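Local atomic coordinates of HMG-CoA Lyase (Bacillus subtilis subsp. subtilis, PDB entry 1YDO), a protein that belongs to the HMGL-like family and folds as a TIM barrel, eight parallel strands ringed by helices, with two copies of the chain in the assembly. Residues T137-Y141 with F169-E173; V159-E164 with A194-F199; S275-E281 with L293-K297; E21-I25 with K283-P287; Y3-V7 with V220-Q224. All coordinates share one frame; numbering follows the deposited sequence.

The five contacts sit at different depths of one TIM barrel. Contact 1 is the most central, joining barrel strand 137-143 to the approach of strand 174-177 through backbone bonds and an inward-facing ion pair. Contact 2, about 14 Å away between centres, is built on helix 156-169, which leads into the loop of contact 1, and is mainly apolar, with an arginine and a glutamate at its rim. Contacts 3 and 4 lie on the opposite side of the chain's centre from contacts 1 and 2, touch each other and both use helix 270-284; each combines apolar packing with a salt bridge between a buried glutamate and a more exposed lysine. Contact 5, mostly apolar, lays the N-terminal segment on helix 215-225; like contact 3 it also meets the second subunit.

Contact 1: T137-Y141 with F169-E173; sequences TTRAY and FGISE
A beta-alpha-beta crossover of the TIM barrel closes here: Thr-138, Arg-139 and Ala-140 on strand 137-143 meet Ile-171, Ser-172 and Glu-173, which leave helix 156-169 and run into the neighbouring parallel strand 174-177. Gly-170, with positive phi (120°), ends the helix in a Schellman motif and turns the chain back to the sheet. Two backbone bonds then start the pairing. Ser-172 N gives its hydrogen to Thr-138 O at 3.2 Å, and Ala-140 N reaches Glu-173 O at 2.9 Å. On the outer side Ala-140 CB rests on Ile-171 CD1 (3.9 Å), while Thr-138 OG1 lies 3.4 Å from Ile-171 CA and bonds to Asn-128 of helix 117-133. On the other side Arg-139 and Glu-173 run side by side in the same direction, both with CG anti to the backbone N, and Arg-139 CG packs on Glu-173 CB at 4.0 Å. Their salt bridge, Arg-139 NE to Glu-173 OE1 at 3.4 Å, is oblique, the guanidinium and carboxylate planes standing 66° apart. Each has a further ionic partner: Asp-231 for Arg-139, Lys-10 for Glu-173. These ion pairs link strands of the barrel through side chains as well as backbones.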
# COMPACT_ATOMS: atom_id res chain seq x y z
N THR A 137 6.93 -18.97 26.36
CA THR A 137 6.99 -19.27 24.93
C THR A 137 7.98 -18.33 24.26
O THR A 137 8.03 -17.15 24.59
CB THR A 137 5.63 -19.10 24.30
OG1 THR A 137 5.13 -17.80 24.62
CG2 THR A 137 4.68 -20.15 24.84
N THR A 138 8.76 -18.85 23.33
CA THR A 138 9.75 -18.02 22.66
C THR A 138 9.45 -17.80 21.20
O THR A 138 8.80 -18.62 20.55
CB THR A 138 11.15 -18.62 22.75
OG1 THR A 138 11.17 -19.88 22.05
CG2 THR A 138 11.55 -18.82 24.21
N ARG A 139 9.96 -16.68 20.69
CA ARG A 139 9.78 -16.30 19.30
C ARG A 139 11.04 -15.59 18.85
O ARG A 139 11.61 -14.80 19.60
CB ARG A 139 8.60 -15.35 19.19
CG ARG A 139 8.26 -14.97 17.79
CD ARG A 139 7.45 -13.70 17.80
NE ARG A 139 6.79 -13.48 16.53
CZ ARG A 139 6.26 -12.33 16.16
NH1 ARG A 139 6.33 -11.28 16.97
NH2 ARG A 139 5.64 -12.24 14.98
N ALA A 140 11.48 -15.88 17.62
CA ALA A 140 12.69 -15.27 17.08
C ALA A 140 12.37 -14.23 16.00
O ALA A 140 11.45 -14.40 15.20
CB ALA A 140 13.62 -16.35 16.51
N TYR A 141 13.16 -13.16 15.99
CA TYR A 141 13.00 -12.07 15.06
C TYR A 141 14.22 -12.00 14.16
O TYR A 141 15.20 -11.35 14.51
CB TYR A 141 12.89 -10.76 15.83
CG TYR A 141 11.53 -10.13 15.77
CD1 TYR A 141 10.99 -9.73 14.56
CD2 TYR A 141 10.79 -9.91 16.94
CE1 TYR A 141 9.75 -9.13 14.50
CE2 TYR A 141 9.55 -9.31 16.90
CZ TYR A 141 9.04 -8.93 15.67
OH TYR A 141 7.81 -8.33 15.59
N PHE A 169 17.05 -24.70 18.04
CA PHE A 169 17.13 -24.30 19.45
C PHE A 169 15.83 -24.61 20.19
O PHE A 169 15.84 -24.89 21.39
CB PHE A 169 17.44 -22.80 19.57
CG PHE A 169 18.80 -22.40 19.05
CD1 PHE A 169 19.12 -21.05 18.87
CD2 PHE A 169 19.77 -23.36 18.76
CE1 PHE A 169 20.38 -20.66 18.40
CE2 PHE A 169 21.03 -22.98 18.28
CZ PHE A 169 21.34 -21.62 18.10
N GLY A 170 14.70 -24.56 19.49
CA GLY A 170 13.43 -24.85 20.13
C GLY A 170 12.44 -23.71 20.07
O GLY A 170 11.38 -23.75 20.72
N ILE A 171 12.75 -22.67 19.30
CA ILE A 171 11.85 -21.53 19.18
C ILE A 171 10.51 -22.01 18.65
O ILE A 171 10.42 -23.08 18.07
CB ILE A 171 12.42 -20.49 18.22
CG1 ILE A 171 12.68 -21.14 16.86
CG2 ILE A 171 13.69 -19.87 18.80
CD1 ILE A 171 13.06 -20.15 15.77
N SER A 172 9.48 -21.20 18.83
CA SER A 172 8.17 -21.62 18.36
C SER A 172 7.74 -20.95 17.05
O SER A 172 6.93 -21.50 16.30
CB SER A 172 7.13 -21.34 19.45
OG SER A 172 7.54 -21.92 20.67
N GLU A 173 8.29 -19.77 16.78
CA GLU A 173 7.96 -19.02 15.58
C GLU A 173 9.13 -18.16 15.12
O GLU A 173 9.74 -17.46 15.91
CB GLU A 173 6.77 -18.12 15.88
CG GLU A 173 6.10 -17.59 14.66
CD GLU A 173 4.72 -17.05 14.98
OE1 GLU A 173 4.62 -15.89 15.41
OE2 GLU A 173 3.73 -17.81 14.81

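Contact 2: V159-E164 with A194-F199; sequences VIRLSE and ALLARF
Ile-160 and Leu-195 lie antiparallel, flank to flank, bringing Ile-160 CD1 against Leu-195 CD2 at 3.4 Å. The same leucine methyl meets Val-159 CG1 at 3.9 Å, where the two side chains run perpendicular, and lies equally far from Ser-163 OG. The second branch of Ile-160 goes elsewhere: CG2, anti to the backbone N, sits over one face of the Arg-198 guanidinium, offset toward its rim, so a methyl packs against the flat end of the arginine. The two segments belong to adjacent outer helices of the TIM barrel, 156-169 and 185-196, the second giving way to a loop before strand 204-207. Beneath them strand 174-177 completes the layer, Leu-176 touching Leu-195 and Leu-174 touching Ser-163. From the loop, Phe-199 turns its ring back to the first helix and meets it largely by its rim. Glu-164 CG lies near the ring plane, 3.5 Å from Phe-199 CZ, whereas Ser-163 CB comes to the same CZ obliquely at 3.7 Å. Phe-167, further along helix 156-169, adds a second ring beside Phe-199. The Glu-164 side chain lies crosswise to that of Arg-198, with carboxylate and guanidinium planes 84° apart. The opposite charges are near but do not form a salt bridge, Glu-164 OE1 lying 4.4 Å from Arg-198 NE; any attraction is probably modest.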
# COMPACT_ATOMS: atom_id res chain seq x y z
N VAL A 159 19.72 -17.19 5.22
CA VAL A 159 18.45 -17.24 5.93
C VAL A 159 18.15 -18.67 6.33
O VAL A 159 17.84 -18.95 7.49
CB VAL A 159 17.29 -16.73 5.06
CG1 VAL A 159 16.01 -16.74 5.86
CG2 VAL A 159 17.59 -15.34 4.55
N ILE A 160 18.24 -19.57 5.36
CA ILE A 160 17.99 -20.98 5.61
C ILE A 160 18.89 -21.47 6.72
O ILE A 160 18.43 -22.06 7.70
CB ILE A 160 18.26 -21.81 4.35
CG1 ILE A 160 17.51 -21.22 3.16
CG2 ILE A 160 17.82 -23.24 4.58
CD1 ILE A 160 16.02 -21.29 3.30
N ARG A 161 20.18 -21.23 6.56
CA ARG A 161 21.17 -21.63 7.54
C ARG A 161 20.72 -21.22 8.94
O ARG A 161 20.42 -22.07 9.78
CB ARG A 161 22.52 -20.98 7.22
CG ARG A 161 23.71 -21.54 7.98
CD ARG A 161 25.04 -20.97 7.47
NE ARG A 161 25.30 -19.60 7.92
CZ ARG A 161 25.65 -19.25 9.16
NH1 ARG A 161 25.86 -17.98 9.46
NH2 ARG A 161 25.77 -20.18 10.11
N LEU A 162 20.65 -19.91 9.17
CA LEU A 162 20.24 -19.36 10.46
C LEU A 162 18.89 -19.91 10.89
O LEU A 162 18.73 -20.39 12.01
CB LEU A 162 20.17 -17.84 10.38
CG LEU A 162 21.49 -17.11 10.10
CD1 LEU A 162 21.21 -15.61 9.99
CD2 LEU A 162 22.50 -17.40 11.23
N SER A 163 17.91 -19.84 9.99
CA SER A 163 16.59 -20.34 10.29
C SER A 163 16.63 -21.77 10.83
O SER A 163 15.91 -22.11 11.77
CB SER A 163 15.72 -20.27 9.04
OG SER A 163 15.67 -18.94 8.54
N GLU A 164 17.48 -22.62 10.25
CA GLU A 164 17.58 -24.00 10.72
C GLU A 164 18.11 -24.01 12.15
O GLU A 164 17.60 -24.73 13.01
CB GLU A 164 18.50 -24.84 9.81
CG GLU A 164 17.81 -25.31 8.50
CD GLU A 164 18.15 -26.76 8.08
OE1 GLU A 164 17.52 -27.26 7.11
OE2 GLU A 164 19.03 -27.39 8.71
N ALA A 194 11.63 -21.12 -0.98
CA ALA A 194 12.81 -21.83 -0.49
C ALA A 194 12.70 -22.15 0.99
O ALA A 194 13.19 -23.19 1.45
CB ALA A 194 14.06 -21.01 -0.76
N LEU A 195 12.07 -21.26 1.75
CA LEU A 195 11.90 -21.48 3.18
C LEU A 195 10.79 -22.48 3.47
O LEU A 195 11.02 -23.50 4.12
CB LEU A 195 11.61 -20.15 3.90
CG LEU A 195 12.80 -19.22 4.16
CD1 LEU A 195 12.29 -17.86 4.56
CD2 LEU A 195 13.71 -19.80 5.24
N LEU A 196 9.59 -22.20 2.98
CA LEU A 196 8.46 -23.09 3.22
C LEU A 196 8.73 -24.54 2.86
O LEU A 196 8.03 -25.45 3.31
CB LEU A 196 7.21 -22.61 2.47
CG LEU A 196 6.56 -21.36 3.06
CD1 LEU A 196 5.39 -20.94 2.19
CD2 LEU A 196 6.12 -21.63 4.49
N ALA A 197 9.76 -24.75 2.05
CA ALA A 197 10.12 -26.10 1.64
C ALA A 197 11.07 -26.75 2.64
O ALA A 197 11.79 -27.69 2.29
CB ALA A 197 10.74 -26.06 0.25
N ARG A 198 11.08 -26.28 3.88
CA ARG A 198 11.98 -26.85 4.88
C ARG A 198 11.46 -26.69 6.30
O ARG A 198 11.78 -27.47 7.18
CB ARG A 198 13.36 -26.19 4.77
CG ARG A 198 14.50 -27.07 5.25
CD ARG A 198 15.82 -26.59 4.67
NE ARG A 198 15.64 -26.11 3.30
CZ ARG A 198 16.64 -25.81 2.48
NH1 ARG A 198 17.90 -25.95 2.88
NH2 ARG A 198 16.38 -25.36 1.26
N PHE A 199 10.65 -25.66 6.51
CA PHE A 199 10.10 -25.40 7.82
C PHE A 199 8.60 -25.29 7.66
O PHE A 199 8.12 -24.91 6.60
CB PHE A 199 10.65 -24.08 8.34
CG PHE A 199 12.12 -23.91 8.11
CD1 PHE A 199 13.05 -24.44 9.01
CD2 PHE A 199 12.59 -23.24 6.99
CE1 PHE A 199 14.42 -24.30 8.79
CE2 PHE A 199 13.96 -23.09 6.76
CZ PHE A 199 14.87 -23.62 7.67

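Contact 3: S275-E281 with L293-K297; sequences SAAKWIE and LQVFK
Glu-281 points its CB from helix 270-284 toward Leu-293 on the short helix 291-296. With CG anti to the backbone N (chi1 -153°) and the rest extended, the chain runs out across the leucine: CG lies 4.1 Å from Leu-293 CD2, and CD comes to 3.7 Å from the same methyl. At the tip the two oxygens share the ammonium of Lys-297, which arrives from the opposite direction. Glu-281 OE2 receives Lys-297 NZ at 3.1 Å on its syn lone pair; OE1 takes the same nitrogen in a weak bond at 3.2 Å and is also bonded by the backbone N of Leu-288. The carboxylate is thus held by two donors, one of them from the connection between the helices. Beside the salt bridge, Leu-293 CD1 packs on Ala-277 CB at 3.7 Å and on Lys-278 CB at 3.8 Å. Farther along, Phe-296 CE2 approaches Ser-275 CA at 3.9 Å. Helix 27-38 backs the first helix through Ala-276, while Gln-294 and Val-295 touch the second subunit. An apolar seam edged by an ion pair thus fixes this C-terminal helical extension to an outer helix of the TIM barrel.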
# COMPACT_ATOMS: atom_id res chain seq x y z
N SER A 275 -9.92 3.44 16.54
CA SER A 275 -10.08 4.39 17.62
C SER A 275 -8.75 4.47 18.37
O SER A 275 -8.27 5.56 18.69
CB SER A 275 -11.20 3.93 18.56
OG SER A 275 -11.46 4.90 19.56
N ALA A 276 -8.15 3.32 18.63
CA ALA A 276 -6.88 3.29 19.34
C ALA A 276 -5.78 3.98 18.56
O ALA A 276 -4.93 4.65 19.16
CB ALA A 276 -6.49 1.86 19.63
N ALA A 277 -5.78 3.81 17.24
CA ALA A 277 -4.76 4.42 16.40
C ALA A 277 -4.84 5.93 16.50
O ALA A 277 -3.83 6.62 16.66
CB ALA A 277 -4.92 3.99 14.95
N LYS A 278 -6.06 6.45 16.43
CA LYS A 278 -6.26 7.89 16.51
C LYS A 278 -5.73 8.44 17.83
O LYS A 278 -5.13 9.50 17.87
CB LYS A 278 -7.74 8.23 16.37
CG LYS A 278 -8.02 9.71 16.34
CD LYS A 278 -9.52 9.97 16.22
CE LYS A 278 -9.82 11.46 16.29
NZ LYS A 278 -11.29 11.76 16.22
N TRP A 279 -5.95 7.69 18.90
CA TRP A 279 -5.51 8.12 20.21
C TRP A 279 -4.05 8.52 20.22
O TRP A 279 -3.74 9.69 20.45
CB TRP A 279 -5.74 7.01 21.23
CG TRP A 279 -5.80 7.52 22.62
CD1 TRP A 279 -6.86 8.12 23.22
CD2 TRP A 279 -4.74 7.51 23.58
NE1 TRP A 279 -6.52 8.49 24.50
CE2 TRP A 279 -5.23 8.13 24.75
CE3 TRP A 279 -3.42 7.04 23.56
CZ2 TRP A 279 -4.44 8.29 25.90
CZ3 TRP A 279 -2.64 7.20 24.70
CH2 TRP A 279 -3.15 7.83 25.85
N ILE A 280 -3.15 7.56 20.00
CA ILE A 280 -1.71 7.83 19.98
C ILE A 280 -1.35 8.91 18.98
O ILE A 280 -0.45 9.71 19.22
CB ILE A 280 -0.91 6.62 19.58
CG1 ILE A 280 -1.85 5.61 18.93
CG2 ILE A 280 -0.15 6.07 20.77
CD1 ILE A 280 -1.23 4.86 17.81
N GLU A 281 -2.03 8.92 17.83
CA GLU A 281 -1.75 9.93 16.83
C GLU A 281 -1.88 11.30 17.47
O GLU A 281 -1.09 12.20 17.20
CB GLU A 281 -2.72 9.82 15.67
CG GLU A 281 -2.15 10.34 14.37
CD GLU A 281 -3.21 10.77 13.39
OE1 GLU A 281 -2.88 10.88 12.18
OE2 GLU A 281 -4.36 11.00 13.82
N LEU A 293 -6.85 5.01 9.04
CA LEU A 293 -6.99 5.94 10.13
C LEU A 293 -7.49 7.25 9.55
O LEU A 293 -8.36 7.89 10.14
CB LEU A 293 -5.66 6.16 10.84
CG LEU A 293 -5.70 7.18 11.98
CD1 LEU A 293 -6.65 6.72 13.08
CD2 LEU A 293 -4.30 7.36 12.56
N GLN A 294 -6.95 7.66 8.41
CA GLN A 294 -7.40 8.91 7.79
C GLN A 294 -8.89 8.81 7.44
O GLN A 294 -9.66 9.73 7.72
CB GLN A 294 -6.59 9.21 6.53
CG GLN A 294 -5.09 9.22 6.77
CD GLN A 294 -4.70 10.03 8.00
OE1 GLN A 294 -5.00 11.22 8.08
NE2 GLN A 294 -4.03 9.38 8.96
N VAL A 295 -9.28 7.70 6.84
CA VAL A 295 -10.67 7.47 6.48
C VAL A 295 -11.54 7.50 7.73
O VAL A 295 -12.65 8.03 7.73
CB VAL A 295 -10.83 6.11 5.78
CG1 VAL A 295 -12.29 5.86 5.43
CG2 VAL A 295 -9.99 6.07 4.53
N PHE A 296 -11.03 6.91 8.80
CA PHE A 296 -11.76 6.87 10.05
C PHE A 296 -12.05 8.29 10.54
O PHE A 296 -13.17 8.60 10.95
CB PHE A 296 -10.95 6.12 11.09
CG PHE A 296 -11.66 5.94 12.39
CD1 PHE A 296 -12.80 5.18 12.48
CD2 PHE A 296 -11.16 6.52 13.55
CE1 PHE A 296 -13.44 4.99 13.69
CE2 PHE A 296 -11.79 6.33 14.76
CZ PHE A 296 -12.94 5.56 14.83
N LYS A 297 -11.03 9.14 10.50
CA LYS A 297 -11.17 10.52 10.93
C LYS A 297 -12.14 11.23 9.98
O LYS A 297 -12.30 12.46 10.05
CB LYS A 297 -9.81 11.22 10.93
CG LYS A 297 -8.84 10.66 11.96
CD LYS A 297 -7.38 10.88 11.59
CE LYS A 297 -6.98 12.34 11.65
NZ LYS A 297 -5.52 12.52 11.39

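Contact 4: E21-I25 with K283-P287; sequences EPVWI and KMGKP
A mixed contact, a methyl group packed among aliphatic branches beside a salt bridge, joins Glu-21, Val-23 and Ile-25 to Met-284 and Lys-286, bringing the loop between helices 13-17 and 27-38 against the end of helix 270-284. Met-284, modelled as selenomethionine, does most of the touching. Its chain is bent at both chi2 (85°) and chi3 (-85°), which swings the terminal CE toward the loop. There CE meets Val-23 CB at 3.2 Å and Val-23 CG1 at 3.3 Å, the two side chains passing head to tail. The Ile-25 side chain is set square to that of Met-284 and brings CD1 to 3.3 Å from Met-284 CE. The selenium sits further back, 4.1 Å from Glu-21 CG, so the aliphatic part of the glutamate continues the apolar surface. Beyond it the carboxylate faces Lys-286, which comes from the opposite direction: Lys-286 NZ gives a hydrogen bond of 2.9 Å to Glu-21 OE1, on the syn side and 16° out of the carboxylate plane. The other oxygen, OE2, is bonded by the backbone N of Gly-238, so both oxygens of this buried carboxylate have a donor. Leu-237 lies against both Glu-21 and Met-284. Segments some 260 residues apart are joined in this way, as expected of a TIM barrel, whose closed ring brings the beginning and end of the chain side by side.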
# COMPACT_ATOMS: atom_id res chain seq x y z
N GLU A 21 10.05 6.23 17.30
CA GLU A 21 9.49 7.56 17.24
C GLU A 21 10.32 8.52 18.08
O GLU A 21 10.58 8.27 19.26
CB GLU A 21 8.05 7.54 17.71
CG GLU A 21 7.10 6.91 16.71
CD GLU A 21 7.03 7.69 15.41
OE1 GLU A 21 7.31 8.91 15.43
OE2 GLU A 21 6.66 7.10 14.36
N PRO A 22 10.76 9.63 17.48
CA PRO A 22 11.57 10.64 18.17
C PRO A 22 10.75 11.46 19.16
O PRO A 22 10.90 12.68 19.26
CB PRO A 22 12.13 11.47 17.03
CG PRO A 22 11.05 11.40 16.01
CD PRO A 22 10.64 9.95 16.05
N VAL A 23 9.88 10.78 19.88
CA VAL A 23 9.04 11.45 20.86
C VAL A 23 8.81 10.55 22.05
O VAL A 23 8.56 9.36 21.89
CB VAL A 23 7.69 11.83 20.27
CG1 VAL A 23 6.85 12.53 21.34
CG2 VAL A 23 7.88 12.72 19.05
N TRP A 24 8.87 11.11 23.25
CA TRP A 24 8.65 10.29 24.42
C TRP A 24 7.20 10.30 24.87
O TRP A 24 6.61 11.36 25.12
CB TRP A 24 9.56 10.73 25.57
CG TRP A 24 9.47 9.81 26.77
CD1 TRP A 24 9.94 8.54 26.89
CD2 TRP A 24 8.81 10.10 28.01
NE1 TRP A 24 9.62 8.01 28.12
CE2 TRP A 24 8.92 8.95 28.83
CE3 TRP A 24 8.12 11.22 28.51
CZ2 TRP A 24 8.38 8.89 30.12
CZ3 TRP A 24 7.59 11.16 29.79
CH2 TRP A 24 7.71 10.00 30.58
N ILE A 25 6.61 9.12 24.95
CA ILE A 25 5.24 8.98 25.39
C ILE A 25 5.26 8.72 26.89
O ILE A 25 5.92 7.78 27.35
CB ILE A 25 4.54 7.80 24.70
CG1 ILE A 25 4.47 8.05 23.20
CG2 ILE A 25 3.15 7.58 25.32
CD1 ILE A 25 3.65 9.26 22.83
N LYS A 283 -1.59 11.87 20.73
CA LYS A 283 -0.56 12.02 21.73
C LYS A 283 0.76 12.25 21.01
O LYS A 283 1.72 12.76 21.59
CB LYS A 283 -0.46 10.76 22.60
CG LYS A 283 -0.91 10.97 24.03
CD LYS A 283 -2.37 11.37 24.08
CE LYS A 283 -2.82 11.69 25.50
NZ LYS A 283 -4.24 12.18 25.52
N MSE A 284 0.80 11.89 19.74
CA MSE A 284 2.01 12.04 18.95
C MSE A 284 2.08 13.44 18.34
O MSE A 284 3.15 13.92 17.96
CB MSE A 284 2.04 11.01 17.82
CG MSE A 284 3.44 10.62 17.37
SE MSE A 284 4.18 9.21 18.47
CE MSE A 284 4.90 10.30 19.91
N GLY A 285 0.92 14.09 18.26
CA GLY A 285 0.86 15.43 17.70
C GLY A 285 1.33 15.43 16.25
O GLY A 285 1.54 16.48 15.64
N LYS A 286 1.48 14.24 15.69
CA LYS A 286 1.93 14.09 14.33
C LYS A 286 1.00 13.09 13.66
O LYS A 286 0.51 12.17 14.30
CB LYS A 286 3.36 13.55 14.30
CG LYS A 286 3.98 13.52 12.93
CD LYS A 286 4.59 12.16 12.65
CE LYS A 286 5.68 11.78 13.65
NZ LYS A 286 6.35 10.52 13.24
N PRO A 287 0.71 13.28 12.37
CA PRO A 287 -0.17 12.34 11.67
C PRO A 287 0.52 11.01 11.35
O PRO A 287 1.69 11.00 10.97
CB PRO A 287 -0.57 13.11 10.42
CG PRO A 287 0.67 13.94 10.14
CD PRO A 287 1.02 14.44 11.52

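Contact 5: Y3-V7 with V220-Q224; sequences YPKKV and VTALQ
Leu-223 is the knob and Tyr-3, Pro-4 and Val-7 form the hollow that receives it, where the N-terminal segment of this TIM barrel, just ahead of its first strand 8-11, folds over helix 215-225. The chain bends round the leucine so that three different surfaces reach it. Leu-223 CD2 fits between Pro-4 CG at 3.7 Å and Val-7 CG2 at 3.6 Å, the leucine lying athwart the proline and at a slant to the valine. On the backbone side Pro-4 CD comes to 3.5 Å from Leu-223 O, and the edge of the tyrosine ring comes to Leu-223 CB, with Tyr-3 CD2 4.1 Å away. Phe-230 of strand 229-232 touches both Leu-223 and Val-7 from the barrel, making the floor under this hollow.

The tyrosine itself is the larger bump. With its CG anti to the carbonyl carbon (chi1 -63°), the ring lies along the helix surface beside Gln-224, both side chains pointing the same way and the ring and amide planes 30° apart. Tyr-3 CE2 rests on Gln-224 CG at 3.5 Å, while Val-220, one turn back, puts its CG1 obliquely beside the hydroxyl end of the ring. Met-262 also packs on the tyrosine, and Glu-189 of the second subunit touches it, so part of the tyrosine lies at the dimer interface. There the amides of Gln-224 and of Gln-224 of the second subunit are hydrogen-bonded, OE1 to NE2, and Tyr-3 OH stands 3.3 Å from Gln-224 OE1 of its own chain.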
# COMPACT_ATOMS: atom_id res chain seq x y z
N TYR A 3 -7.21 -18.45 -0.53
CA TYR A 3 -6.72 -17.75 0.65
C TYR A 3 -7.21 -18.42 1.93
O TYR A 3 -8.33 -18.92 1.99
CB TYR A 3 -7.17 -16.28 0.63
CG TYR A 3 -6.64 -15.49 -0.53
CD1 TYR A 3 -7.46 -15.11 -1.59
CD2 TYR A 3 -5.29 -15.12 -0.59
CE1 TYR A 3 -6.97 -14.40 -2.68
CE2 TYR A 3 -4.79 -14.41 -1.68
CZ TYR A 3 -5.62 -14.05 -2.72
OH TYR A 3 -5.13 -13.34 -3.79
N PRO A 4 -6.36 -18.44 2.97
CA PRO A 4 -6.70 -19.05 4.25
C PRO A 4 -7.96 -18.45 4.87
O PRO A 4 -8.34 -17.33 4.54
CB PRO A 4 -5.46 -18.79 5.09
CG PRO A 4 -4.92 -17.54 4.49
CD PRO A 4 -5.04 -17.82 3.03
N LYS A 5 -8.59 -19.20 5.77
CA LYS A 5 -9.82 -18.73 6.41
C LYS A 5 -9.54 -17.80 7.59
O LYS A 5 -10.31 -16.87 7.84
CB LYS A 5 -10.65 -19.92 6.90
CG LYS A 5 -11.32 -20.73 5.79
CD LYS A 5 -12.41 -19.93 5.09
CE LYS A 5 -13.07 -20.71 3.97
NZ LYS A 5 -14.17 -19.91 3.36
N LYS A 6 -8.46 -18.06 8.30
CA LYS A 6 -8.11 -17.25 9.46
C LYS A 6 -6.62 -16.95 9.47
O LYS A 6 -5.79 -17.79 9.13
CB LYS A 6 -8.54 -17.98 10.74
CG LYS A 6 -8.89 -17.07 11.90
CD LYS A 6 -7.64 -16.48 12.54
CE LYS A 6 -7.98 -15.58 13.73
NZ LYS A 6 -6.76 -15.17 14.50
N VAL A 7 -6.28 -15.72 9.86
CA VAL A 7 -4.90 -15.29 9.93
C VAL A 7 -4.64 -14.49 11.17
O VAL A 7 -5.31 -13.49 11.40
CB VAL A 7 -4.53 -14.45 8.72
CG1 VAL A 7 -3.25 -13.69 9.00
CG2 VAL A 7 -4.34 -15.36 7.52
N VAL A 220 -0.12 -10.15 0.34
CA VAL A 220 -0.98 -10.96 -0.49
C VAL A 220 -0.21 -12.16 -1.00
O VAL A 220 -0.69 -13.29 -0.91
CB VAL A 220 -1.55 -10.16 -1.67
CG1 VAL A 220 -2.25 -11.10 -2.64
CG2 VAL A 220 -2.52 -9.11 -1.16
N THR A 221 0.98 -11.91 -1.54
CA THR A 221 1.82 -12.99 -2.05
C THR A 221 2.04 -14.03 -0.94
O THR A 221 1.93 -15.23 -1.17
CB THR A 221 3.17 -12.46 -2.53
OG1 THR A 221 2.96 -11.50 -3.56
CG2 THR A 221 4.03 -13.59 -3.06
N ALA A 222 2.36 -13.55 0.26
CA ALA A 222 2.58 -14.43 1.38
C ALA A 222 1.28 -15.20 1.70
O ALA A 222 1.30 -16.41 1.89
CB ALA A 222 3.04 -13.65 2.59
N LEU A 223 0.16 -14.49 1.76
CA LEU A 223 -1.10 -15.16 2.05
C LEU A 223 -1.32 -16.31 1.08
O LEU A 223 -1.93 -17.32 1.43
CB LEU A 223 -2.26 -14.19 1.94
CG LEU A 223 -2.56 -13.40 3.20
CD1 LEU A 223 -3.54 -12.31 2.86
CD2 LEU A 223 -3.12 -14.31 4.28
N GLN A 224 -0.81 -16.15 -0.13
CA GLN A 224 -0.95 -17.17 -1.16
C GLN A 224 0.01 -18.33 -0.95
O GLN A 224 -0.28 -19.45 -1.36
CB GLN A 224 -0.70 -16.57 -2.53
CG GLN A 224 -1.80 -15.68 -3.05
CD GLN A 224 -1.45 -15.09 -4.42
OE1 GLN A 224 -2.28 -14.45 -5.07
NE2 GLN A 224 -0.21 -15.31 -4.86